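Local coordinates for ALDH21) (Physcomitrella patens subsp. patens, PDB 5MZ5), which oxidises succinic semialdehyde with NADP(+) as an aldehyde dehydrogenase, and may also act on glyceraldehyde 3-phosphate, at residues Glu407-Ala410 and Arg411-Ile415; Glu430-Lys433 and Glu434-Thr438; Pro90-Ala93 and Ala94-Ala97; Lys47-Asp50 and Gly51-Trp55; Arg114-Glu117 and Ile118-Thr121. All coordinates share one frame; numbering follows the deposited sequence.

How the contacts relate
All five contacts are local, made within one turn or helix end of the aldehyde dehydrogenase fold. Contacts 1 and 2 belong together: their centres lie 15 Å apart, and Arg411 of contact 1 reaches into contact 2, its NH2 2.8 Å from Glu434 OE2 in a salt bridge. Contact 1 also holds Glu414, which binds NADP(+), while contact 2 lies away from the known sites. Contacts 1 and 5 both approach the succinate site, unoccupied in this model: side chain to side chain, Ile415 is about 10 Å from Ser319 and Phe115 about 9 Å from Arg139. Contacts 3 and 4 both lie far out, their centres 27 and 28 Å from that of the chain.

Contact 1. Residues Glu407-Ala410 and Arg411-Ile415; sequences EANA and RKEEI
Arg411 opens the segment 411-415 by sending its backbone N to Ala408 O (3.0 Å), from above the carbonyl plane. Its guanidinium runs the other way, to a salt bridge with Glu434. Lys412 N takes the same Ala408 oxygen in the carbonyl plane at 3.0 Å, so two donors grip the residue that N-caps the short helix 409-412, between strands 395-402 and 419-425 of a beta-alpha-beta unit. The Lys412 side chain starts with CG opposite the backbone N (chi1 -179°), then bends at its last two torsions, which curls NZ back to Asn409 OD1 at 3.3 Å. Glu413 N closes the turn on Asn409 O (2.9 Å), and Glu413 OE2 meets Lys412 NZ at 2.8 Å through its anti lone pair, a salt bridge. Ile415 ends the walk, its CD1 packed on Ala410 CB at 3.9 Å. The Asn409 amide thus works at both ends, OD1 toward the lysine and ND2 toward Glu377 of helix 365-380; a leucine here would probably leave Glu377 without this donor and Lys412 NZ held by Glu413 alone in this turn. With amide oxygen and carboxylate both facing one ammonium, the lysine charge is probably well compensated just ahead of the NADP(+)-binding Glu414.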
loop_
_atom_site.group_PDB
_atom_site.type_symbol
_atom_site.label_atom_id
_atom_site.label_comp_id
_atom_site.label_asym_id
_atom_site.label_seq_id
_atom_site.Cartn_x
_atom_site.Cartn_y
_atom_site.Cartn_z
ATOM N N GLU A 407 2.116 13.074 -43.696
ATOM C CA GLU A 407 3.453 13.519 -44.098
ATOM C C GLU A 407 3.763 14.975 -43.669
ATOM O O GLU A 407 4.944 15.309 -43.513
ATOM C CB GLU A 407 3.718 13.286 -45.606
ATOM C CG GLU A 407 2.681 13.875 -46.559
ATOM C CD GLU A 407 1.463 13.028 -46.896
ATOM O OE1 GLU A 407 0.766 13.384 -47.873
ATOM O OE2 GLU A 407 1.196 12.023 -46.194
ATOM N N ALA A 408 2.723 15.821 -43.449
ATOM C CA ALA A 408 2.917 17.213 -43.000
ATOM C C ALA A 408 3.483 17.286 -41.578
ATOM O O ALA A 408 3.066 16.512 -40.702
ATOM C CB ALA A 408 1.616 17.991 -43.085
ATOM N N ASN A 409 4.447 18.214 -41.358
ATOM C CA ASN A 409 5.103 18.443 -40.061
ATOM C C ASN A 409 4.116 18.774 -38.950
ATOM O O ASN A 409 4.331 18.350 -37.811
ATOM C CB ASN A 409 6.149 19.541 -40.153
ATOM C CG ASN A 409 7.438 19.103 -40.779
ATOM O OD1 ASN A 409 8.011 18.069 -40.430
ATOM N ND2 ASN A 409 7.947 19.907 -41.696
ATOM N N ALA A 410 3.032 19.514 -39.287
ATOM C CA ALA A 410 1.971 19.898 -38.352
ATOM C C ALA A 410 1.274 18.648 -37.784
ATOM O O ALA A 410 0.840 18.679 -36.639
ATOM C CB ALA A 410 0.963 20.807 -39.039
ATOM N N ARG A 411 1.225 17.543 -38.556
ATOM C CA ARG A 411 0.611 16.290 -38.123
ATOM C C ARG A 411 1.602 15.341 -37.415
ATOM O O ARG A 411 1.269 14.757 -36.384
ATOM C CB ARG A 411 -0.116 15.604 -39.310
ATOM C CG ARG A 411 -0.696 14.198 -39.036
ATOM C CD ARG A 411 -1.634 14.107 -37.823
ATOM N NE ARG A 411 -2.094 12.734 -37.585
ATOM C CZ ARG A 411 -1.408 11.802 -36.925
ATOM N NH1 ARG A 411 -0.230 12.087 -36.391
ATOM N NH2 ARG A 411 -1.901 10.580 -36.790
ATOM N N LYS A 412 2.809 15.208 -37.963
ATOM C CA LYS A 412 3.870 14.318 -37.493
ATOM C C LYS A 412 4.566 14.798 -36.205
ATOM O O LYS A 412 4.891 13.979 -35.336
ATOM C CB LYS A 412 4.875 14.122 -38.648
ATOM C CG LYS A 412 6.063 13.193 -38.392
ATOM C CD LYS A 412 6.828 12.833 -39.689
ATOM C CE LYS A 412 7.239 13.990 -40.594
ATOM N NZ LYS A 412 8.293 14.853 -39.992
ATOM N N GLU A 413 4.813 16.113 -36.092
ATOM C CA GLU A 413 5.565 16.682 -34.973
ATOM C C GLU A 413 4.717 17.516 -34.025
ATOM O O GLU A 413 3.606 17.923 -34.366
ATOM C CB GLU A 413 6.722 17.571 -35.502
ATOM C CG GLU A 413 7.575 16.982 -36.613
ATOM C CD GLU A 413 8.370 15.737 -36.274
ATOM O OE1 GLU A 413 8.689 15.520 -35.083
ATOM O OE2 GLU A 413 8.693 14.980 -37.217
ATOM N N GLU A 414 5.295 17.821 -32.853
ATOM C CA GLU A 414 4.720 18.692 -31.842
ATOM C C GLU A 414 4.788 20.114 -32.400
ATOM O O GLU A 414 5.876 20.606 -32.706
ATOM C CB GLU A 414 5.533 18.589 -30.536
ATOM C CG GLU A 414 5.031 19.506 -29.421
ATOM C CD GLU A 414 5.708 19.267 -28.088
ATOM O OE1 GLU A 414 6.956 19.257 -28.062
ATOM O OE2 GLU A 414 5.002 19.096 -27.068
ATOM N N ILE A 415 3.630 20.751 -32.584
ATOM C CA ILE A 415 3.588 22.106 -33.122
ATOM C C ILE A 415 3.913 23.147 -32.002
ATOM O O ILE A 415 4.582 24.137 -32.280
ATOM C CB ILE A 415 2.269 22.369 -33.908
ATOM C CG1 ILE A 415 2.387 23.597 -34.826
ATOM C CG2 ILE A 415 1.043 22.462 -32.997
ATOM C CD1 ILE A 415 1.573 23.473 -36.214
#

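Contact 2. Residues Glu430-Lys433 and Glu434-Thr438; sequences EAVK and ECNNT
Cys435 and Val432 lie on the packed side of this helix end. Cys435 CB rests 3.3 Å from Val432 O, and SG lies beside the backbone N (chi1 -79°), directed with the valine and Ala431 toward Ile293 of strand 290-294. The backbone is tight here as well: Cys435 N bonds to Ala431 O at 2.9 Å and Glu434 N to Glu430 O at 2.9 Å. Asn436 N follows with Val432 O at 3.1 Å, while the amide of Asn436 folds back over that carbonyl, CG 3.5 Å from Val432 O, and is pinned by the backbone of His460 and Glu462. This is the last turn of helix 428-435, after which the chain leaves through an inverse gamma turn centred on Asn437. The opposite flank is looser. Lys433 extends straight out from the helix into an exposed position, and Glu430 is exposed too, its OE1 kept 6.4 Å from Glu434 OE1, two like charges held apart and not in contact. Between the two regimes a bend at chi2 (50°) swings the Glu434 carboxylate toward Asn437, whose ND2 donates to Glu434 OE1 at 3.1 Å on its syn side, 29° out of the carboxylate plane, while OE2 takes a salt bridge from Arg411.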
loop_
_atom_site.group_PDB
_atom_site.type_symbol
_atom_site.label_atom_id
_atom_site.label_comp_id
_atom_site.label_asym_id
_atom_site.label_seq_id
_atom_site.Cartn_x
_atom_site.Cartn_y
_atom_site.Cartn_z
ATOM N N GLU A 430 -10.919 2.518 -34.836
ATOM C CA GLU A 430 -10.051 3.193 -35.799
ATOM C C GLU A 430 -9.603 4.546 -35.289
ATOM O O GLU A 430 -8.462 4.921 -35.530
ATOM C CB GLU A 430 -10.730 3.318 -37.176
ATOM C CG GLU A 430 -10.720 2.025 -37.978
ATOM C CD GLU A 430 -9.362 1.460 -38.356
ATOM O OE1 GLU A 430 -8.490 2.229 -38.823
ATOM O OE2 GLU A 430 -9.178 0.233 -38.200
ATOM N N ALA A 431 -10.491 5.278 -34.584
ATOM C CA ALA A 431 -10.165 6.573 -33.988
ATOM C C ALA A 431 -9.071 6.382 -32.916
ATOM O O ALA A 431 -8.131 7.173 -32.885
ATOM C CB ALA A 431 -11.410 7.213 -33.373
ATOM N N VAL A 432 -9.183 5.311 -32.068
ATOM C CA VAL A 432 -8.211 4.975 -31.020
ATOM C C VAL A 432 -6.849 4.653 -31.665
ATOM O O VAL A 432 -5.819 5.152 -31.209
ATOM C CB VAL A 432 -8.705 3.828 -30.085
ATOM C CG1 VAL A 432 -7.617 3.416 -29.081
ATOM C CG2 VAL A 432 -9.990 4.222 -29.354
ATOM N N LYS A 433 -6.868 3.841 -32.737
ATOM C CA LYS A 433 -5.700 3.463 -33.517
ATOM C C LYS A 433 -5.025 4.732 -34.107
ATOM O O LYS A 433 -3.798 4.855 -34.060
ATOM C CB LYS A 433 -6.103 2.474 -34.629
ATOM C CG LYS A 433 -4.912 1.888 -35.381
ATOM C CD LYS A 433 -5.335 0.951 -36.502
ATOM C CE LYS A 433 -4.129 0.445 -37.245
ATOM N NZ LYS A 433 -4.513 -0.529 -38.303
ATOM N N GLU A 434 -5.828 5.692 -34.595
ATOM C CA GLU A 434 -5.302 6.934 -35.138
ATOM C C GLU A 434 -4.721 7.851 -34.050
ATOM O O GLU A 434 -3.736 8.550 -34.306
ATOM C CB GLU A 434 -6.337 7.656 -36.025
ATOM C CG GLU A 434 -5.730 8.699 -36.948
ATOM C CD GLU A 434 -4.540 8.304 -37.806
ATOM O OE1 GLU A 434 -4.347 7.095 -38.078
ATOM O OE2 GLU A 434 -3.812 9.224 -38.237
ATOM N N CYS A 435 -5.317 7.833 -32.835
ATOM C CA CYS A 435 -4.803 8.568 -31.669
ATOM C C CYS A 435 -3.386 8.097 -31.360
ATOM O O CYS A 435 -2.521 8.916 -31.051
ATOM C CB CYS A 435 -5.717 8.369 -30.460
ATOM S SG CYS A 435 -7.206 9.380 -30.509
ATOM N N ASN A 436 -3.163 6.773 -31.477
ATOM C CA ASN A 436 -1.900 6.082 -31.245
ATOM C C ASN A 436 -0.918 6.223 -32.384
ATOM O O ASN A 436 0.249 5.883 -32.193
ATOM C CB ASN A 436 -2.145 4.584 -30.946
ATOM C CG ASN A 436 -2.837 4.344 -29.636
ATOM O OD1 ASN A 436 -2.807 5.177 -28.716
ATOM N ND2 ASN A 436 -3.430 3.176 -29.505
ATOM N N ASN A 437 -1.383 6.705 -33.568
ATOM C CA ASN A 437 -0.568 6.876 -34.778
ATOM C C ASN A 437 0.310 8.137 -34.671
ATOM O O ASN A 437 0.106 9.144 -35.374
ATOM C CB ASN A 437 -1.447 6.847 -36.055
ATOM C CG ASN A 437 -0.657 6.744 -37.334
ATOM O OD1 ASN A 437 0.544 6.475 -37.321
ATOM N ND2 ASN A 437 -1.309 6.964 -38.473
ATOM N N THR A 438 1.288 8.060 -33.757
ATOM C CA THR A 438 2.213 9.133 -33.400
ATOM C C THR A 438 3.436 8.530 -32.711
ATOM O O THR A 438 3.350 7.428 -32.170
ATOM C CB THR A 438 1.489 10.180 -32.485
ATOM O OG1 THR A 438 2.403 11.217 -32.130
ATOM C CG2 THR A 438 0.903 9.562 -31.200
#

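Contact 3. Residues Pro90-Ala93 and Ala94-Ala97; sequences PAMA and AMGA
Met95 lays its thioether beside that of Met92, the two chains pointing the same way with Met92 SD and Met95 SD 4.0 Å apart. Both sulfurs come off chains whose CG lies beside the backbone N (chi1 -78° in Met92, -74° in Met95), which turns them to the same flank, toward Pro235. Around this apolar pair the backbone polar atoms are satisfied unevenly. Ala94 N donates to Pro90 O at 3.0 Å, though the N-H...O angle is only 130°; it also leans weakly on Ala91 O. Met95 N makes a weak bond to Met92 O (3.4 Å), a sign of the helical pattern giving out. On the acceptor side a water lies 2.7 Å from Met92 O and 3.1 Å from Met95 O, within hydrogen-bonding distance of both, spanning the two carbonyls where the chain turns. Beyond, Gly96 N is taken by Glu99 OE2, and Ala97 N by Asp162 of the second subunit. An alanine in place of Met95 is likely to open a gap beside Met92 SD and strip the cover that the long side chain lends to Pro235, Arg100 and Val103. The last turn of helix 75-94 thus gives way to a short link whose Gly96 N-caps helix 97-113, a helix-to-helix junction.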
loop_
_atom_site.group_PDB
_atom_site.type_symbol
_atom_site.label_atom_id
_atom_site.label_comp_id
_atom_site.label_asym_id
_atom_site.label_seq_id
_atom_site.Cartn_x
_atom_site.Cartn_y
_atom_site.Cartn_z
ATOM N N PRO A 90 24.912 14.820 3.363
ATOM C CA PRO A 90 24.680 14.202 4.690
ATOM C C PRO A 90 23.733 14.987 5.606
ATOM O O PRO A 90 22.879 14.371 6.240
ATOM C CB PRO A 90 26.092 14.067 5.282
ATOM C CG PRO A 90 27.014 14.104 4.073
ATOM C CD PRO A 90 26.359 15.068 3.146
ATOM N N ALA A 91 23.851 16.333 5.663
ATOM C CA ALA A 91 22.938 17.135 6.494
ATOM C C ALA A 91 21.500 17.129 5.936
ATOM O O ALA A 91 20.556 17.156 6.713
ATOM C CB ALA A 91 23.450 18.558 6.664
ATOM N N MET A 92 21.346 17.050 4.602
ATOM C CA MET A 92 20.038 16.956 3.937
ATOM C C MET A 92 19.373 15.622 4.340
ATOM O O MET A 92 18.212 15.614 4.750
ATOM C CB MET A 92 20.199 17.013 2.404
ATOM C CG MET A 92 20.436 18.406 1.846
ATOM S SD MET A 92 18.998 19.450 2.069
ATOM C CE MET A 92 18.032 19.007 0.695
ATOM N N ALA A 93 20.157 14.512 4.285
ATOM C CA ALA A 93 19.737 13.153 4.639
ATOM C C ALA A 93 19.458 12.975 6.149
ATOM O O ALA A 93 18.661 12.116 6.503
ATOM C CB ALA A 93 20.778 12.147 4.157
ATOM N N ALA A 94 20.079 13.799 7.023
ATOM C CA ALA A 94 19.907 13.768 8.486
ATOM C C ALA A 94 18.743 14.654 8.996
ATOM O O ALA A 94 18.392 14.570 10.165
ATOM C CB ALA A 94 21.212 14.151 9.197
ATOM N N MET A 95 18.165 15.512 8.146
ATOM C CA MET A 95 17.025 16.343 8.549
ATOM C C MET A 95 15.855 15.439 8.994
ATOM O O MET A 95 15.603 14.387 8.380
ATOM C CB MET A 95 16.513 17.157 7.351
ATOM C CG MET A 95 17.400 18.314 6.957
ATOM S SD MET A 95 16.807 19.074 5.441
ATOM C CE MET A 95 15.517 20.185 6.089
ATOM N N GLY A 96 15.136 15.881 10.021
ATOM C CA GLY A 96 13.914 15.216 10.459
ATOM C C GLY A 96 12.844 15.462 9.411
ATOM O O GLY A 96 12.921 16.457 8.679
ATOM N N ALA A 97 11.865 14.541 9.292
ATOM C CA ALA A 97 10.769 14.652 8.314
ATOM C C ALA A 97 9.999 15.970 8.483
ATOM O O ALA A 97 9.676 16.620 7.485
ATOM C CB ALA A 97 9.823 13.451 8.408
HETATM O O HOH W 1 16.155 13.963 5.379
#

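Contact 4. Residues Lys47-Asp50 and Gly51-Trp55; sequences KPVD and GDRKW
Arg53 folds back along the turn to Asp50 and Val49. CB lies 3.4 Å from Asp50 O, and CG and CD keep beside the same oxygen, CD at 3.3 Å, because the chain leaves beside the backbone N (chi1 -68°) and stays extended to NE. NE itself points off to a salt bridge with Asp77. CZ meets Val49 CG2, which sits over the centre of one guanidinium face, 3.7 Å above its plane. Arg53 NH2 lies 4.0 Å from Val49 CG2. NH1 closes the loop on Asp50 O at 2.9 Å with a nearly straight N-H (162°); the oxygen lies in the guanidinium plane, but the donor stands 65° out of the carbonyl plane of Asp50. The backbone N of Arg53 adds a weak bond of 3.5 Å to that oxygen, so a single carbonyl serves both ends of the arginine. Asp50 CB approaches Trp55 CH2 at 4.4 Å, obliquely to the ring, whose indole also takes a cation-pi contact from Lys69. Gly51, at positive phi, suits the second position of a type II' beta turn from Asp50 to Arg53, by which the chain leaves edge strand 47-49 for strand 55-59 at the sheet's other edge.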
loop_
_atom_site.group_PDB
_atom_site.type_symbol
_atom_site.label_atom_id
_atom_site.label_comp_id
_atom_site.label_asym_id
_atom_site.label_seq_id
_atom_site.Cartn_x
_atom_site.Cartn_y
_atom_site.Cartn_z
ATOM N N LYS A 47 23.302 30.884 -1.328
ATOM C CA LYS A 47 23.572 32.304 -1.137
ATOM C C LYS A 47 23.389 33.160 -2.397
ATOM O O LYS A 47 23.771 32.734 -3.491
ATOM C CB LYS A 47 24.976 32.509 -0.515
ATOM C CG LYS A 47 25.146 31.765 0.813
ATOM C CD LYS A 47 26.031 32.503 1.789
ATOM C CE LYS A 47 25.933 31.970 3.200
ATOM N NZ LYS A 47 24.582 32.162 3.810
ATOM N N PRO A 48 22.801 34.377 -2.251
ATOM C CA PRO A 48 22.645 35.254 -3.418
ATOM C C PRO A 48 23.997 35.808 -3.876
ATOM O O PRO A 48 24.791 36.251 -3.049
ATOM C CB PRO A 48 21.722 36.373 -2.911
ATOM C CG PRO A 48 21.942 36.425 -1.453
ATOM C CD PRO A 48 22.306 35.030 -1.014
ATOM N N VAL A 49 24.287 35.721 -5.175
ATOM C CA VAL A 49 25.532 36.247 -5.732
ATOM C C VAL A 49 25.246 37.049 -7.002
ATOM O O VAL A 49 24.231 36.812 -7.671
ATOM C CB VAL A 49 26.684 35.203 -5.932
ATOM C CG1 VAL A 49 27.089 34.527 -4.622
ATOM C CG2 VAL A 49 26.340 34.166 -6.988
ATOM N N ASP A 50 26.138 38.020 -7.307
ATOM C CA ASP A 50 26.134 38.835 -8.523
ATOM C C ASP A 50 27.577 39.229 -8.868
ATOM O O ASP A 50 28.210 38.541 -9.662
ATOM C CB ASP A 50 25.134 40.021 -8.470
ATOM C CG ASP A 50 25.411 41.077 -7.418
ATOM O OD1 ASP A 50 24.969 40.890 -6.255
ATOM O OD2 ASP A 50 26.063 42.094 -7.758
ATOM N N GLY A 51 28.098 40.253 -8.194
ATOM C CA GLY A 51 29.453 40.773 -8.339
ATOM C C GLY A 51 29.916 41.081 -9.748
ATOM O O GLY A 51 29.177 41.668 -10.549
ATOM N N ASP A 52 31.148 40.625 -10.049
ATOM C CA ASP A 52 31.893 40.811 -11.302
ATOM C C ASP A 52 31.421 39.950 -12.491
ATOM O O ASP A 52 32.134 39.857 -13.501
ATOM C CB ASP A 52 33.400 40.573 -11.029
ATOM C CG ASP A 52 33.835 39.120 -10.798
ATOM O OD1 ASP A 52 32.990 38.298 -10.335
ATOM O OD2 ASP A 52 35.026 38.812 -11.045
ATOM N N ARG A 53 30.241 39.329 -12.380
ATOM C CA ARG A 53 29.700 38.448 -13.414
ATOM C C ARG A 53 29.045 39.173 -14.580
ATOM O O ARG A 53 28.556 40.297 -14.436
ATOM C CB ARG A 53 28.727 37.410 -12.814
ATOM C CG ARG A 53 29.414 36.384 -11.931
ATOM C CD ARG A 53 28.416 35.600 -11.118
ATOM N NE ARG A 53 29.094 34.662 -10.228
ATOM C CZ ARG A 53 29.495 34.942 -8.990
ATOM N NH1 ARG A 53 29.273 36.144 -8.466
ATOM N NH2 ARG A 53 30.123 34.026 -8.268
ATOM N N LYS A 54 29.022 38.488 -15.736
ATOM C CA LYS A 54 28.374 38.917 -16.960
ATOM C C LYS A 54 26.858 38.856 -16.789
ATOM O O LYS A 54 26.349 38.071 -15.984
ATOM C CB LYS A 54 28.859 38.034 -18.122
ATOM C CG LYS A 54 29.969 38.683 -18.984
ATOM C CD LYS A 54 31.283 39.007 -18.244
ATOM C CE LYS A 54 31.969 40.231 -18.802
ATOM N NZ LYS A 54 32.804 40.906 -17.777
ATOM N N TRP A 55 26.137 39.701 -17.519
ATOM C CA TRP A 55 24.687 39.767 -17.395
ATOM C C TRP A 55 23.956 39.030 -18.481
ATOM O O TRP A 55 24.363 39.046 -19.633
ATOM C CB TRP A 55 24.201 41.220 -17.349
ATOM C CG TRP A 55 24.655 42.000 -16.150
ATOM C CD1 TRP A 55 25.587 42.997 -16.131
ATOM C CD2 TRP A 55 24.186 41.861 -14.799
ATOM N NE1 TRP A 55 25.717 43.500 -14.857
ATOM C CE2 TRP A 55 24.879 42.810 -14.015
ATOM C CE3 TRP A 55 23.218 41.053 -14.181
ATOM C CZ2 TRP A 55 24.622 42.983 -12.646
ATOM C CZ3 TRP A 55 22.977 41.214 -12.823
ATOM C CH2 TRP A 55 23.696 42.146 -12.064
#

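Contact 5. Residues Arg114-Glu117 and Ile118-Thr121; sequences RFEE and IAQT
A bend at chi2 in both residues brings Glu116 and Gln120 together: Glu116 starts with CG opposite the backbone N (chi1 -165°), Gln120 with CG beside it (chi1 -72°). Gln120 NE2 then meets Glu116 OE1 at 2.9 Å nearly along its C-O axis, with an almost straight N-H, although the carboxylate and amide planes stand 49° apart. Glu116 OE2 is held in a salt bridge by Arg134 of helix 130-151, so the carboxylate is gripped at both oxygens. On another side of the helix Arg114 bends at chi3 and clasps Glu117 in a side-on, two-nitrogen salt bridge. NE takes OE2 of Glu117 at 3.0 Å, and NH2 of Arg114 takes Glu117 OE1 at 2.9 Å. Both acceptors lie in the guanidinium plane, but both nitrogens stand out of the carboxylate plane. Glu226 of helix 219-229 shares NH2. Ile118 runs back under this arginine, its CD1 3.7 Å from Arg114 CB, and packs onward on Val137 and Ile223. Thr121 OG1 donates to Glu117 O at 2.9 Å, and Thr121 N reaches that oxygen from the other face of its plane. One water donates to Thr121 OG1 (3.2 Å) and, weakly, to Glu117 OE1. With Ile118 N on Arg114 O at 2.9 Å, these are the first two turns of helix 115-126, with Arg114 at the N-cap and side-chain pairs spaced i to i+3 (Arg114-Glu117) and i to i+4 (Glu116-Gln120).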
loop_
_atom_site.group_PDB
_atom_site.type_symbol
_atom_site.label_atom_id
_atom_site.label_comp_id
_atom_site.label_asym_id
_atom_site.label_seq_id
_atom_site.Cartn_x
_atom_site.Cartn_y
_atom_site.Cartn_z
ATOM N N ARG A 114 3.458 36.628 -1.871
ATOM C CA ARG A 114 3.991 37.300 -3.053
ATOM C C ARG A 114 3.234 36.881 -4.335
ATOM O O ARG A 114 3.753 37.078 -5.423
ATOM C CB ARG A 114 5.500 36.984 -3.187
ATOM C CG ARG A 114 6.366 37.544 -2.050
ATOM C CD ARG A 114 7.815 37.118 -2.183
ATOM N NE ARG A 114 8.499 37.781 -3.292
ATOM C CZ ARG A 114 9.767 37.575 -3.629
ATOM N NH1 ARG A 114 10.513 36.711 -2.946
ATOM N NH2 ARG A 114 10.297 38.217 -4.662
ATOM N N PHE A 115 2.003 36.332 -4.194
ATOM C CA PHE A 115 1.164 35.806 -5.286
ATOM C C PHE A 115 1.121 36.671 -6.572
ATOM O O PHE A 115 1.531 36.192 -7.631
ATOM C CB PHE A 115 -0.266 35.507 -4.798
ATOM C CG PHE A 115 -1.103 34.733 -5.795
ATOM C CD1 PHE A 115 -1.864 35.395 -6.756
ATOM C CD2 PHE A 115 -1.167 33.346 -5.743
ATOM C CE1 PHE A 115 -2.638 34.677 -7.679
ATOM C CE2 PHE A 115 -1.938 32.631 -6.666
ATOM C CZ PHE A 115 -2.671 33.298 -7.625
ATOM N N GLU A 116 0.565 37.898 -6.486
ATOM C CA GLU A 116 0.408 38.800 -7.623
ATOM C C GLU A 116 1.726 39.188 -8.249
ATOM O O GLU A 116 1.828 39.178 -9.472
ATOM C CB GLU A 116 -0.441 40.035 -7.260
ATOM C CG GLU A 116 -0.931 40.824 -8.478
ATOM C CD GLU A 116 -1.711 40.061 -9.542
ATOM O OE1 GLU A 116 -1.708 40.515 -10.707
ATOM O OE2 GLU A 116 -2.339 39.028 -9.215
ATOM N N GLU A 117 2.742 39.487 -7.416
ATOM C CA GLU A 117 4.090 39.829 -7.872
ATOM C C GLU A 117 4.695 38.678 -8.705
ATOM O O GLU A 117 5.259 38.933 -9.762
ATOM C CB GLU A 117 4.975 40.145 -6.661
ATOM C CG GLU A 117 6.432 40.429 -6.987
ATOM C CD GLU A 117 7.406 40.079 -5.885
ATOM O OE1 GLU A 117 8.611 39.942 -6.197
ATOM O OE2 GLU A 117 6.972 39.932 -4.718
ATOM N N ILE A 118 4.551 37.419 -8.232
ATOM C CA ILE A 118 5.044 36.224 -8.932
ATOM C C ILE A 118 4.285 36.041 -10.255
ATOM O O ILE A 118 4.922 35.829 -11.290
ATOM C CB ILE A 118 5.041 34.972 -8.020
ATOM C CG1 ILE A 118 6.040 35.147 -6.853
ATOM C CG2 ILE A 118 5.390 33.709 -8.815
ATOM C CD1 ILE A 118 5.779 34.222 -5.668
ATOM N N ALA A 119 2.938 36.194 -10.228
ATOM C CA ALA A 119 2.087 36.106 -11.423
ATOM C C ALA A 119 2.489 37.156 -12.484
ATOM O O ALA A 119 2.617 36.808 -13.663
ATOM C CB ALA A 119 0.618 36.254 -11.052
ATOM N N GLN A 120 2.725 38.409 -12.053
ATOM C CA GLN A 120 3.138 39.504 -12.940
ATOM C C GLN A 120 4.498 39.223 -13.597
ATOM O O GLN A 120 4.640 39.438 -14.792
ATOM C CB GLN A 120 3.148 40.864 -12.203
ATOM C CG GLN A 120 1.744 41.421 -11.881
ATOM C CD GLN A 120 0.944 41.827 -13.097
ATOM O OE1 GLN A 120 1.483 42.302 -14.103
ATOM N NE2 GLN A 120 -0.371 41.671 -13.026
ATOM N N THR A 121 5.466 38.699 -12.815
ATOM C CA THR A 121 6.806 38.313 -13.269
ATOM C C THR A 121 6.707 37.179 -14.282
ATOM O O THR A 121 7.432 37.195 -15.271
ATOM C CB THR A 121 7.684 37.926 -12.064
ATOM O OG1 THR A 121 7.764 39.038 -11.175
ATOM C CG2 THR A 121 9.087 37.507 -12.470
HETATM O O HOH W 2 10.203 39.384 -9.078
#